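Local atomic coordinates of thiamine phosphate pyrophosphorylase (Bacteroides thetaiotaomicron VPI-5482, PDB entry 3CEU), a protein that probably catalyses the formation of thiamine phosphate in thiamine diphosphate biosynthesis, using a TIM-barrel-like fold. Residues A[2-7]-A[108-113]; A[6-9]-A[14-17]; A[10-15]-A[177-182]; A[72-77]-A[82-87]; A[156-161]-A[167-172]. All blocks are in the same frame, centred on the assembly; numbering follows the deposited sequence.

Contact 1. Residues A[2-7]-A[108-113]; sequences KLIVVT and YDYVFM
Ile4 of strand 2-6 meets Tyr110 and Phe112 of strand 110-113 inside the eight-stranded parallel barrel of this TIM-barrel-type fold. The two strands are not neighbours: 147-150 and 168-171 stand between them in the sheet, and the CA atoms of Ile4 and Phe112 are 10.3 Å apart. The contact is therefore made by side chains reaching into the interior, without any hydrogen bond from one segment to the other. Following the first strand, Leu3 and Val5 lie on the far side of the sheet, whereas Ile4 points across the barrel. Its CG1 lies opposite the carbonyl carbon (chi1 -55°) and the chain continues extended (chi2 166°), which drives CD1 toward the two rings. There the methyl packs at 4.2 Å from Phe112 CE1 and approaches both rings obliquely. Two residues on, Val6 adds a looser flank, its CG2 standing 4.6 Å from Phe112 CE2. Met148 and Val170, from the two intervening strands, pack beside these groups. A polar edge adjoins them: the hydroxyl of Tyr110 is hydrogen-bonded to His31 NE2, and the Phe112 ring also meets the rings of His31 and His75. Ile4 CD1 thus lies next to a polar group as well as two rings, 4.4 Å from Tyr110 CZ and 4.3 Å from Tyr110 OH.

Contact 2. Residues A[6-9]-A[14-17]; sequences VTTP and EEDK
Glu15, in the first turn of helix 15-24, sends its carboxylate back toward Thr7 and Thr8 in the loop that follows the first barrel strand. Its CG is anti to the backbone N (chi1 -173°) and the chain beyond is fully extended, so the whole length of the side chain is used to span the gap between helix and loop. OE1 does the touching. It comes 4.0 Å from Thr7 CB and 3.9 Å from Thr8 OG1, and the Glu15 and Thr8 side chains run past each other in opposite senses. A water joins the two segments: Thr8 N donates to it at 3.0 Å, and the water in turn donates to Glu15 OE1 at 2.8 Å. The same OE1 makes a salt bridge with Lys34, which also binds Thr8 O, so a lysine and a water both hold OE1. Both threonine hydroxyls have partners outside the pair: Arg33 N donates to Thr7 OG1, and Thr8 OG1 is hydrogen-bonded to Thr10 O. The contact thus sits at the C-terminal end of strand 2-6, the end that carries the active site in TIM barrels, with strand 29-32 beside Thr7 and Leu45 of helix 39-48 against Glu15.

Contact 3. Residues A[10-15]-A[177-182]; sequences TFFVEE and NKFDAC
Phe179 and Phe12 bring together two loops of the TIM-barrel fold, the one leading from strand 2-6 to helix 15-24 and the one between the short helix 173-176 and helix 188-201. In the second loop, Phe179 is the first residue to reach across. Its CG lies anti to the backbone N (chi1 175°), and the ring projects toward the turn at the start of helix 15-24. Phe179 CE1 meets Phe12 CE2 at 4.1 Å, the two rings lying at a slant to one another. At another point on the Phe179 rim, near the plane of the ring, Glu14 OE1 lies 4.2 Å from CZ, a position where a carboxylate oxygen faces the slightly positive ring hydrogens. Val190 and Tyr187 pack on the same ring, while Ile18 touches both phenylalanines, so the aromatic pair covers the ground between helices 15-24 and 188-201. Farther along, Ala181 turns its methyl toward the first loop but stays at a distance, with CB 5.3 Å from Phe12 CD2. Hydrogen bonds take no part across the interface. The shape of its Phe12 side is set by a type II beta turn from Phe12 to Glu15, with Glu14 at the positive phi of 82°. This turn is closed by Glu15 N donating to Phe12 O at 3.1 Å, and it folds Glu15 CB over the centre of the Phe12 ring, 3.6 Å above its plane.

Contact 4. Residues A[72-77]-A[82-87]; sequences MGIHLN and SEPHDY
Tyr87 OH is hydrogen-bonded to His90 O, at the start of the next barrel strand, and at the same time lies hard against Gly73, whose CA is 3.1 Å away near the plane of the phenol ring. Tyr87 holds its CG anti to the backbone N (chi1 178°), so the ring extends from the loop to the outer surface of strand 73-75. There Ile74 lies over it: CD1 makes a CH-pi contact 4.1 Å from the ring centroid, only 10° off the normal. The same methyl also meets Glu83 CB at 3.6 Å and Pro84 CD at 4.0 Å. Leu76 packs on the beginning of the second segment, with CD2 set 3.6 Å from Glu83 N and against the carbonyl carbon of Ser82. No clear hydrogen bond joins the segments, but Tyr87 N donates to Pro84 O at 2.9 Å within the loop. This loop runs to strand 90-95 without a helix, so segment 82-87 itself covers the outside of strand 73-75, flanked by Phe63, by Lys66 of helix 65-68 and by Val91 of strand 90-95.

Contact 5. Residues A[156-161]-A[167-172]; sequences DNLLEI and GGAVVL
Leu158 and Ile161 of helix 158-163 pack on Ala169 of strand 168-171, the helix-to-second-strand half of a beta-alpha-beta unit that starts with strand 147-150 in the TIM-type barrel. The tight point is Leu158. Its CG lies opposite the backbone N, beside the carbonyl carbon (chi1 -165°), which carries CD1 down toward the sheet until it meets Ala169 CB at 3.7 Å. Having only a methyl group, Ala169 lets the helix come close here, and the CA atoms of Ile161 and Ala169 are 7.3 Å apart. Ile161, one turn later, sits more loosely over the same residue: its CG2 is 4.4 Å from Ala169 CB. Both leucine and isoleucine are buried with the help of other elements, Leu158 by Met1 and by Leu197 and Leu200 of helix 188-201, and Ile161 by Ala149, Ile153 and Phe166. Away from the strand, Glu160 on the helix and Asp156 just before it are exposed to solvent. Asn157 is buried and tied to the preceding loop, with OD1 accepting from Asn154 N and ND2 donating to Gly152 O. No hydrogen bond crosses from helix to strand. The backbone of Ala169 is bonded instead to Lys2 and Ile4 in the neighbouring strand. Its methyl points to the helix on the outside of the closed sheet. At the edge of the contact Ile161 CG2 lies 4.3 Å from the carbonyl oxygen of Gly168.

From the N terminus, strand 2-6 opens contact 1, which spans about a hundred residues and links two non-adjacent strands across the barrel interior. Contact 2 begins at the end of that strand and closes almost at once, over the four residues between its segments. Contact 3 starts where contact 2 ends and runs to 177-182, crossing contact 1 and joining the loops after the first and last strands. Contact 4 is a short local closure nested inside both contact 1 and contact 3. Contact 5 follows contact 1 in series but is nested within contact 3; its strand pairs with 2-6, through Ile4 with Ala169 and Val171, where the barrel closes.

Contact 1. Residues A[2-7]-A[108-113]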
# COMPACT_ATOMS: atom_id res chain seq x y z
N LYS A 2 8.36 1.14 6.24
CA LYS A 2 7.98 1.08 4.84
C LYS A 2 6.84 2.05 4.52
O LYS A 2 6.01 2.36 5.37
CB LYS A 2 7.57 -0.35 4.46
CG LYS A 2 8.72 -1.34 4.43
CD LYS A 2 8.25 -2.74 4.06
CE LYS A 2 9.41 -3.70 3.90
NZ LYS A 2 10.30 -3.67 5.09
N LEU A 3 6.84 2.54 3.28
CA LEU A 3 5.82 3.45 2.81
C LEU A 3 5.16 2.81 1.59
O LEU A 3 5.73 2.79 0.49
CB LEU A 3 6.44 4.81 2.43
CG LEU A 3 5.44 5.87 1.94
CD1 LEU A 3 4.36 6.05 3.00
CD2 LEU A 3 6.16 7.18 1.68
N ILE A 4 3.96 2.28 1.79
CA ILE A 4 3.21 1.61 0.73
C ILE A 4 2.20 2.55 0.09
O ILE A 4 1.49 3.29 0.78
CB ILE A 4 2.46 0.38 1.28
CG1 ILE A 4 3.45 -0.56 1.98
CG2 ILE A 4 1.75 -0.35 0.16
CD1 ILE A 4 2.80 -1.61 2.85
N VAL A 5 2.13 2.50 -1.24
CA VAL A 5 1.21 3.33 -2.01
C VAL A 5 0.17 2.46 -2.73
O VAL A 5 0.53 1.47 -3.37
CB VAL A 5 1.94 4.16 -3.11
CG1 VAL A 5 0.92 4.84 -4.02
CG2 VAL A 5 2.85 5.21 -2.46
N VAL A 6 -1.10 2.81 -2.62
CA VAL A 6 -2.14 2.07 -3.33
C VAL A 6 -2.52 2.91 -4.55
O VAL A 6 -2.63 4.14 -4.45
CB VAL A 6 -3.42 1.84 -2.47
CG1 VAL A 6 -4.41 0.99 -3.26
CG2 VAL A 6 -3.08 1.17 -1.16
N THR A 7 -2.69 2.25 -5.69
CA THR A 7 -3.08 2.94 -6.93
C THR A 7 -4.48 3.50 -6.75
O THR A 7 -5.10 3.33 -5.70
CB THR A 7 -3.19 1.99 -8.14
OG1 THR A 7 -4.24 1.05 -7.90
CG2 THR A 7 -1.89 1.25 -8.40
N TYR A 108 -0.20 -14.27 7.39
CA TYR A 108 0.07 -13.48 6.20
C TYR A 108 1.47 -12.91 6.31
O TYR A 108 2.05 -12.88 7.40
CB TYR A 108 -0.94 -12.34 6.09
CG TYR A 108 -2.35 -12.81 5.84
CD1 TYR A 108 -2.79 -13.13 4.55
CD2 TYR A 108 -3.24 -13.00 6.90
CE1 TYR A 108 -4.07 -13.62 4.32
CE2 TYR A 108 -4.52 -13.50 6.68
CZ TYR A 108 -4.93 -13.80 5.39
OH TYR A 108 -6.19 -14.29 5.17
N ASP A 109 2.01 -12.46 5.19
CA ASP A 109 3.34 -11.86 5.18
C ASP A 109 3.25 -10.54 5.93
O ASP A 109 4.21 -10.11 6.58
CB ASP A 109 3.80 -11.67 3.75
CG ASP A 109 4.09 -12.99 3.08
OD1 ASP A 109 5.14 -13.59 3.41
OD2 ASP A 109 3.28 -13.44 2.25
N TYR A 110 2.08 -9.92 5.83
CA TYR A 110 1.76 -8.68 6.53
C TYR A 110 0.32 -8.36 6.28
O TYR A 110 -0.27 -8.85 5.32
CB TYR A 110 2.64 -7.49 6.10
CG TYR A 110 2.57 -7.01 4.66
CD1 TYR A 110 1.39 -6.52 4.10
CD2 TYR A 110 3.72 -6.95 3.89
CE1 TYR A 110 1.37 -5.97 2.80
CE2 TYR A 110 3.72 -6.40 2.61
CZ TYR A 110 2.54 -5.91 2.07
OH TYR A 110 2.58 -5.37 0.80
N VAL A 111 -0.27 -7.57 7.16
CA VAL A 111 -1.66 -7.19 7.01
C VAL A 111 -1.80 -5.69 7.16
O VAL A 111 -0.94 -5.02 7.74
CB VAL A 111 -2.55 -7.86 8.09
CG1 VAL A 111 -2.36 -9.38 8.07
CG2 VAL A 111 -2.24 -7.30 9.45
N PHE A 112 -2.90 -5.17 6.63
CA PHE A 112 -3.23 -3.75 6.73
C PHE A 112 -4.09 -3.60 7.97
O PHE A 112 -4.72 -4.56 8.41
CB PHE A 112 -4.06 -3.30 5.51
CG PHE A 112 -3.25 -3.04 4.27
CD1 PHE A 112 -1.89 -3.34 4.23
CD2 PHE A 112 -3.84 -2.47 3.15
CE1 PHE A 112 -1.14 -3.09 3.10
CE2 PHE A 112 -3.08 -2.21 2.01
CZ PHE A 112 -1.73 -2.53 1.99
N MSE A 113 -4.10 -2.41 8.56
CA MSE A 113 -4.95 -2.18 9.72
C MSE A 113 -5.64 -0.84 9.49
O MSE A 113 -4.97 0.17 9.25
CB MSE A 113 -4.13 -2.13 11.01
CG MSE A 113 -4.98 -2.28 12.26
SE MSE A 113 -4.07 -1.83 13.90
CE MSE A 113 -5.50 -0.88 14.80

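Contact 2. Residues A[6-9]-A[14-17]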
# COMPACT_ATOMS: atom_id res chain seq x y z
N VAL A 6 -1.10 2.81 -2.62
CA VAL A 6 -2.14 2.07 -3.33
C VAL A 6 -2.52 2.91 -4.55
O VAL A 6 -2.63 4.14 -4.45
CB VAL A 6 -3.42 1.84 -2.47
CG1 VAL A 6 -4.41 0.99 -3.26
CG2 VAL A 6 -3.08 1.17 -1.16
N THR A 7 -2.69 2.25 -5.69
CA THR A 7 -3.08 2.94 -6.93
C THR A 7 -4.48 3.50 -6.75
O THR A 7 -5.10 3.33 -5.70
CB THR A 7 -3.19 1.99 -8.14
OG1 THR A 7 -4.24 1.05 -7.90
CG2 THR A 7 -1.89 1.25 -8.40
N THR A 8 -4.97 4.14 -7.79
CA THR A 8 -6.32 4.69 -7.82
C THR A 8 -7.23 3.56 -8.32
O THR A 8 -6.78 2.68 -9.06
CB THR A 8 -6.41 5.86 -8.81
OG1 THR A 8 -5.66 5.54 -9.98
CG2 THR A 8 -5.87 7.13 -8.19
N PRO A 9 -8.52 3.59 -7.94
CA PRO A 9 -9.46 2.55 -8.36
C PRO A 9 -9.64 2.48 -9.88
O PRO A 9 -10.03 1.44 -10.41
CB PRO A 9 -10.75 2.95 -7.65
CG PRO A 9 -10.27 3.71 -6.45
CD PRO A 9 -9.17 4.55 -7.04
N GLU A 14 -0.81 8.29 -18.34
CA GLU A 14 0.34 8.80 -17.59
C GLU A 14 0.54 8.09 -16.25
O GLU A 14 1.56 8.27 -15.59
CB GLU A 14 0.20 10.31 -17.36
CG GLU A 14 0.65 11.14 -18.57
CD GLU A 14 0.45 12.62 -18.38
OE1 GLU A 14 -0.72 13.08 -18.40
OE2 GLU A 14 1.46 13.34 -18.21
N GLU A 15 -0.44 7.27 -15.86
CA GLU A 15 -0.37 6.52 -14.61
C GLU A 15 0.91 5.66 -14.55
O GLU A 15 1.56 5.57 -13.50
CB GLU A 15 -1.60 5.61 -14.45
CG GLU A 15 -1.67 4.93 -13.09
CD GLU A 15 -2.81 3.92 -12.97
OE1 GLU A 15 -3.03 3.41 -11.85
OE2 GLU A 15 -3.48 3.63 -13.99
N ASP A 16 1.25 5.03 -15.67
CA ASP A 16 2.44 4.19 -15.74
C ASP A 16 3.72 5.01 -15.52
O ASP A 16 4.67 4.54 -14.89
CB ASP A 16 2.51 3.45 -17.08
CG ASP A 16 2.92 4.36 -18.24
OD1 ASP A 16 2.21 5.34 -18.51
OD2 ASP A 16 3.96 4.09 -18.86
N LYS A 17 3.73 6.23 -16.05
CA LYS A 17 4.88 7.12 -15.91
C LYS A 17 5.03 7.56 -14.47
O LYS A 17 6.12 7.59 -13.91
CB LYS A 17 4.72 8.38 -16.77
CG LYS A 17 5.20 8.27 -18.21
CD LYS A 17 4.35 7.34 -19.05
CE LYS A 17 4.67 7.52 -20.53
NZ LYS A 17 4.30 8.89 -21.01
O HOH W 1 -2.65 4.92 -9.56

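Contact 3. Residues A[10-15]-A[177-182]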
# COMPACT_ATOMS: atom_id res chain seq x y z
N THR A 10 -9.35 3.58 -10.57
CA THR A 10 -9.50 3.63 -12.02
C THR A 10 -8.20 3.88 -12.78
O THR A 10 -7.22 4.39 -12.22
CB THR A 10 -10.54 4.72 -12.42
OG1 THR A 10 -10.38 5.03 -13.81
CG2 THR A 10 -10.38 5.98 -11.60
N PHE A 11 -8.20 3.49 -14.06
CA PHE A 11 -7.06 3.63 -14.97
C PHE A 11 -7.03 5.02 -15.61
O PHE A 11 -8.07 5.56 -15.98
CB PHE A 11 -7.14 2.58 -16.09
CG PHE A 11 -6.81 1.18 -15.65
CD1 PHE A 11 -5.50 0.73 -15.66
CD2 PHE A 11 -7.80 0.33 -15.18
CE1 PHE A 11 -5.18 -0.56 -15.21
CE2 PHE A 11 -7.49 -0.95 -14.74
CZ PHE A 11 -6.17 -1.40 -14.75
N PHE A 12 -5.84 5.60 -15.74
CA PHE A 12 -5.70 6.92 -16.36
C PHE A 12 -4.36 7.08 -17.06
O PHE A 12 -3.35 6.51 -16.63
CB PHE A 12 -5.90 8.04 -15.33
CG PHE A 12 -4.85 8.09 -14.26
CD1 PHE A 12 -4.91 7.22 -13.17
CD2 PHE A 12 -3.81 9.01 -14.33
CE1 PHE A 12 -3.95 7.28 -12.16
CE2 PHE A 12 -2.84 9.07 -13.33
CZ PHE A 12 -2.91 8.20 -12.24
N VAL A 13 -4.35 7.83 -18.16
CA VAL A 13 -3.14 8.06 -18.94
C VAL A 13 -2.05 8.69 -18.08
O VAL A 13 -2.33 9.52 -17.22
CB VAL A 13 -3.40 9.00 -20.13
CG1 VAL A 13 -4.26 8.29 -21.16
CG2 VAL A 13 -4.08 10.27 -19.65
N GLU A 14 -0.81 8.29 -18.34
CA GLU A 14 0.34 8.80 -17.59
C GLU A 14 0.54 8.09 -16.25
O GLU A 14 1.56 8.27 -15.59
CB GLU A 14 0.20 10.31 -17.36
CG GLU A 14 0.65 11.14 -18.57
CD GLU A 14 0.45 12.62 -18.38
OE1 GLU A 14 -0.72 13.08 -18.40
OE2 GLU A 14 1.46 13.34 -18.21
N GLU A 15 -0.44 7.27 -15.86
CA GLU A 15 -0.37 6.52 -14.61
C GLU A 15 0.91 5.66 -14.55
O GLU A 15 1.56 5.57 -13.50
CB GLU A 15 -1.60 5.61 -14.45
CG GLU A 15 -1.67 4.93 -13.09
CD GLU A 15 -2.81 3.92 -12.97
OE1 GLU A 15 -3.03 3.41 -11.85
OE2 GLU A 15 -3.48 3.63 -13.99
N ASN A 177 -4.39 12.45 -5.07
CA ASN A 177 -5.23 13.64 -5.13
C ASN A 177 -4.39 14.87 -5.50
O ASN A 177 -4.94 15.94 -5.79
CB ASN A 177 -5.92 13.87 -3.77
CG ASN A 177 -6.96 12.78 -3.45
OD1 ASN A 177 -7.39 12.63 -2.30
ND2 ASN A 177 -7.36 12.02 -4.47
N LYS A 178 -3.07 14.71 -5.50
CA LYS A 178 -2.15 15.80 -5.82
C LYS A 178 -1.98 15.95 -7.32
O LYS A 178 -1.15 16.71 -7.80
CB LYS A 178 -0.78 15.55 -5.18
CG LYS A 178 -0.23 16.74 -4.40
CD LYS A 178 -1.20 17.19 -3.32
CE LYS A 178 -1.23 16.23 -2.14
NZ LYS A 178 -0.02 16.37 -1.27
N PHE A 179 -2.77 15.20 -8.08
CA PHE A 179 -2.68 15.29 -9.53
C PHE A 179 -4.05 15.19 -10.17
O PHE A 179 -4.82 14.28 -9.87
CB PHE A 179 -1.78 14.18 -10.08
CG PHE A 179 -1.73 14.14 -11.58
CD1 PHE A 179 -2.42 13.16 -12.29
CD2 PHE A 179 -0.97 15.07 -12.28
CE1 PHE A 179 -2.36 13.11 -13.68
CE2 PHE A 179 -0.90 15.04 -13.67
CZ PHE A 179 -1.59 14.06 -14.38
N ASP A 180 -4.35 16.14 -11.04
CA ASP A 180 -5.62 16.13 -11.74
C ASP A 180 -5.34 16.15 -13.23
O ASP A 180 -4.80 17.13 -13.77
CB ASP A 180 -6.48 17.33 -11.36
CG ASP A 180 -6.74 17.40 -9.87
OD1 ASP A 180 -7.07 16.36 -9.27
OD2 ASP A 180 -6.61 18.51 -9.31
N ALA A 181 -5.70 15.07 -13.91
CA ALA A 181 -5.47 14.94 -15.34
C ALA A 181 -6.06 16.07 -16.16
O ALA A 181 -7.17 16.52 -15.90
CB ALA A 181 -6.02 13.60 -15.83
N CYS A 182 -5.30 16.53 -17.15
CA CYS A 182 -5.73 17.59 -18.06
C CYS A 182 -5.83 18.95 -17.41
O CYS A 182 -6.09 19.94 -18.09
CB CYS A 182 -7.09 17.25 -18.68
SG CYS A 182 -7.15 15.70 -19.56

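Contact 4. Residues A[72-77]-A[82-87]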
# COMPACT_ATOMS: atom_id res chain seq x y z
N MSE A 72 4.91 -9.32 -6.93
CA MSE A 72 5.35 -9.70 -5.60
C MSE A 72 4.42 -10.73 -4.96
O MSE A 72 4.88 -11.75 -4.44
CB MSE A 72 5.43 -8.45 -4.72
CG MSE A 72 6.03 -8.69 -3.34
SE MSE A 72 6.38 -7.03 -2.37
CE MSE A 72 5.06 -7.21 -0.97
N GLY A 73 3.12 -10.45 -5.01
CA GLY A 73 2.13 -11.34 -4.43
C GLY A 73 0.71 -10.80 -4.58
O GLY A 73 0.44 -9.95 -5.43
N ILE A 74 -0.20 -11.28 -3.74
CA ILE A 74 -1.59 -10.87 -3.81
C ILE A 74 -2.14 -10.37 -2.47
O ILE A 74 -1.62 -10.70 -1.40
CB ILE A 74 -2.47 -12.03 -4.28
CG1 ILE A 74 -2.43 -13.14 -3.24
CG2 ILE A 74 -1.97 -12.55 -5.62
CD1 ILE A 74 -3.42 -14.25 -3.47
N HIS A 75 -3.21 -9.59 -2.55
CA HIS A 75 -3.86 -9.05 -1.35
C HIS A 75 -5.31 -9.50 -1.39
O HIS A 75 -6.09 -9.01 -2.20
CB HIS A 75 -3.82 -7.52 -1.35
CG HIS A 75 -4.16 -6.92 -0.03
ND1 HIS A 75 -3.31 -6.97 1.05
CD2 HIS A 75 -5.26 -6.25 0.39
CE1 HIS A 75 -3.86 -6.36 2.07
NE2 HIS A 75 -5.04 -5.90 1.71
N LEU A 76 -5.67 -10.43 -0.53
CA LEU A 76 -7.03 -10.93 -0.51
C LEU A 76 -8.00 -9.83 -0.10
O LEU A 76 -7.68 -8.99 0.74
CB LEU A 76 -7.14 -12.11 0.46
CG LEU A 76 -6.08 -13.17 0.22
CD1 LEU A 76 -6.22 -14.28 1.26
CD2 LEU A 76 -6.20 -13.73 -1.18
N ASN A 77 -9.18 -9.81 -0.71
CA ASN A 77 -10.16 -8.79 -0.38
C ASN A 77 -11.58 -9.26 -0.69
O ASN A 77 -11.77 -10.34 -1.26
CB ASN A 77 -9.84 -7.50 -1.13
CG ASN A 77 -9.95 -7.64 -2.63
OD1 ASN A 77 -11.05 -7.65 -3.19
ND2 ASN A 77 -8.81 -7.78 -3.30
N SER A 82 -9.99 -15.27 -1.94
CA SER A 82 -9.13 -16.43 -1.80
C SER A 82 -8.03 -16.55 -2.83
O SER A 82 -8.21 -16.20 -3.99
CB SER A 82 -9.99 -17.69 -1.78
OG SER A 82 -11.05 -17.58 -2.71
N GLU A 83 -6.89 -17.04 -2.38
CA GLU A 83 -5.76 -17.20 -3.28
C GLU A 83 -6.07 -18.29 -4.30
O GLU A 83 -6.98 -19.09 -4.11
CB GLU A 83 -4.49 -17.54 -2.49
CG GLU A 83 -4.62 -18.75 -1.58
CD GLU A 83 -3.50 -18.85 -0.55
OE1 GLU A 83 -3.51 -19.80 0.26
OE2 GLU A 83 -2.61 -17.96 -0.54
N PRO A 84 -5.36 -18.29 -5.43
CA PRO A 84 -5.61 -19.31 -6.44
C PRO A 84 -5.24 -20.70 -5.91
O PRO A 84 -4.39 -20.82 -5.01
CB PRO A 84 -4.74 -18.86 -7.61
CG PRO A 84 -3.63 -18.10 -6.95
CD PRO A 84 -4.36 -17.31 -5.90
N HIS A 85 -5.90 -21.73 -6.45
CA HIS A 85 -5.70 -23.13 -6.05
C HIS A 85 -4.42 -23.39 -5.28
O HIS A 85 -4.42 -23.41 -4.05
CB HIS A 85 -5.77 -24.06 -7.27
CG HIS A 85 -7.11 -24.69 -7.48
ND1 HIS A 85 -7.35 -25.62 -8.48
CD2 HIS A 85 -8.30 -24.53 -6.84
CE1 HIS A 85 -8.61 -26.00 -8.43
NE2 HIS A 85 -9.21 -25.35 -7.45
N ASP A 86 -3.32 -23.60 -5.99
CA ASP A 86 -2.06 -23.87 -5.30
C ASP A 86 -1.08 -22.71 -5.34
O ASP A 86 0.09 -22.88 -5.68
CB ASP A 86 -1.44 -25.13 -5.88
CG ASP A 86 -2.02 -26.39 -5.28
OD1 ASP A 86 -1.77 -26.63 -4.08
OD2 ASP A 86 -2.75 -27.11 -6.00
N TYR A 87 -1.58 -21.54 -4.97
CA TYR A 87 -0.79 -20.33 -4.94
C TYR A 87 0.42 -20.47 -4.04
O TYR A 87 0.37 -21.10 -2.99
CB TYR A 87 -1.63 -19.16 -4.43
CG TYR A 87 -0.86 -17.86 -4.32
CD1 TYR A 87 -0.48 -17.16 -5.46
CD2 TYR A 87 -0.50 -17.34 -3.07
CE1 TYR A 87 0.24 -15.96 -5.37
CE2 TYR A 87 0.21 -16.15 -2.97
CZ TYR A 87 0.58 -15.47 -4.11
OH TYR A 87 1.29 -14.30 -4.02

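Contact 5. Residues A[156-161]-A[167-172]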
# COMPACT_ATOMS: atom_id res chain seq x y z
N ASP A 156 0.88 15.14 8.06
CA ASP A 156 0.66 15.66 9.40
C ASP A 156 0.67 14.59 10.49
O ASP A 156 0.99 14.89 11.64
CB ASP A 156 -0.66 16.43 9.45
CG ASP A 156 -0.59 17.75 8.71
OD1 ASP A 156 -1.66 18.32 8.38
OD2 ASP A 156 0.54 18.24 8.48
N ASN A 157 0.32 13.35 10.13
CA ASN A 157 0.27 12.24 11.09
C ASN A 157 1.16 11.05 10.77
O ASN A 157 1.05 10.00 11.41
CB ASN A 157 -1.16 11.73 11.23
CG ASN A 157 -1.76 11.32 9.90
OD1 ASN A 157 -1.10 10.69 9.06
ND2 ASN A 157 -3.02 11.67 9.70
N LEU A 158 2.04 11.19 9.79
CA LEU A 158 2.91 10.09 9.42
C LEU A 158 3.83 9.69 10.57
O LEU A 158 3.95 8.51 10.90
CB LEU A 158 3.74 10.46 8.19
CG LEU A 158 4.43 9.28 7.50
CD1 LEU A 158 3.39 8.20 7.21
CD2 LEU A 158 5.09 9.74 6.21
N LEU A 159 4.47 10.68 11.20
CA LEU A 159 5.37 10.40 12.31
C LEU A 159 4.67 9.76 13.49
O LEU A 159 5.27 8.99 14.23
CB LEU A 159 6.06 11.69 12.78
CG LEU A 159 7.09 12.31 11.83
CD1 LEU A 159 8.08 11.23 11.41
CD2 LEU A 159 6.39 12.89 10.61
N GLU A 160 3.39 10.09 13.67
CA GLU A 160 2.60 9.56 14.77
C GLU A 160 2.34 8.06 14.58
O GLU A 160 2.13 7.32 15.54
CB GLU A 160 1.27 10.32 14.87
CG GLU A 160 0.52 10.18 16.19
CD GLU A 160 -0.46 11.33 16.42
OE1 GLU A 160 -1.39 11.51 15.60
OE2 GLU A 160 -0.30 12.06 17.43
N ILE A 161 2.37 7.62 13.32
CA ILE A 161 2.15 6.21 13.02
C ILE A 161 3.37 5.34 13.30
O ILE A 161 3.24 4.27 13.91
CB ILE A 161 1.69 6.03 11.56
CG1 ILE A 161 0.19 6.36 11.47
CG2 ILE A 161 1.99 4.61 11.08
CD1 ILE A 161 -0.39 6.19 10.09
N GLY A 167 4.92 -1.32 11.10
CA GLY A 167 6.00 -1.67 10.19
C GLY A 167 5.88 -0.94 8.86
O GLY A 167 6.68 -1.16 7.95
N GLY A 168 4.87 -0.08 8.74
CA GLY A 168 4.69 0.66 7.51
C GLY A 168 3.43 1.50 7.47
O GLY A 168 2.54 1.38 8.31
N ALA A 169 3.35 2.37 6.47
CA ALA A 169 2.17 3.21 6.33
C ALA A 169 1.69 3.09 4.90
O ALA A 169 2.49 3.02 3.97
CB ALA A 169 2.51 4.66 6.67
N VAL A 170 0.38 3.03 4.74
CA VAL A 170 -0.22 2.90 3.42
C VAL A 170 -0.97 4.16 3.06
O VAL A 170 -1.76 4.66 3.84
CB VAL A 170 -1.18 1.70 3.39
CG1 VAL A 170 -1.74 1.51 1.98
CG2 VAL A 170 -0.44 0.45 3.86
N VAL A 171 -0.73 4.66 1.86
CA VAL A 171 -1.38 5.89 1.43
C VAL A 171 -2.02 5.76 0.05
O VAL A 171 -1.60 4.95 -0.78
CB VAL A 171 -0.35 7.05 1.41
CG1 VAL A 171 0.29 7.20 2.77
CG2 VAL A 171 0.71 6.77 0.35
N LEU A 172 -3.04 6.56 -0.20
CA LEU A 172 -3.70 6.53 -1.49
C LEU A 172 -4.12 7.95 -1.88
O LEU A 172 -3.49 8.58 -2.73
CB LEU A 172 -4.91 5.59 -1.47
CG LEU A 172 -5.35 5.00 -2.82
CD1 LEU A 172 -6.33 3.83 -2.61
CD2 LEU A 172 -6.00 6.09 -3.66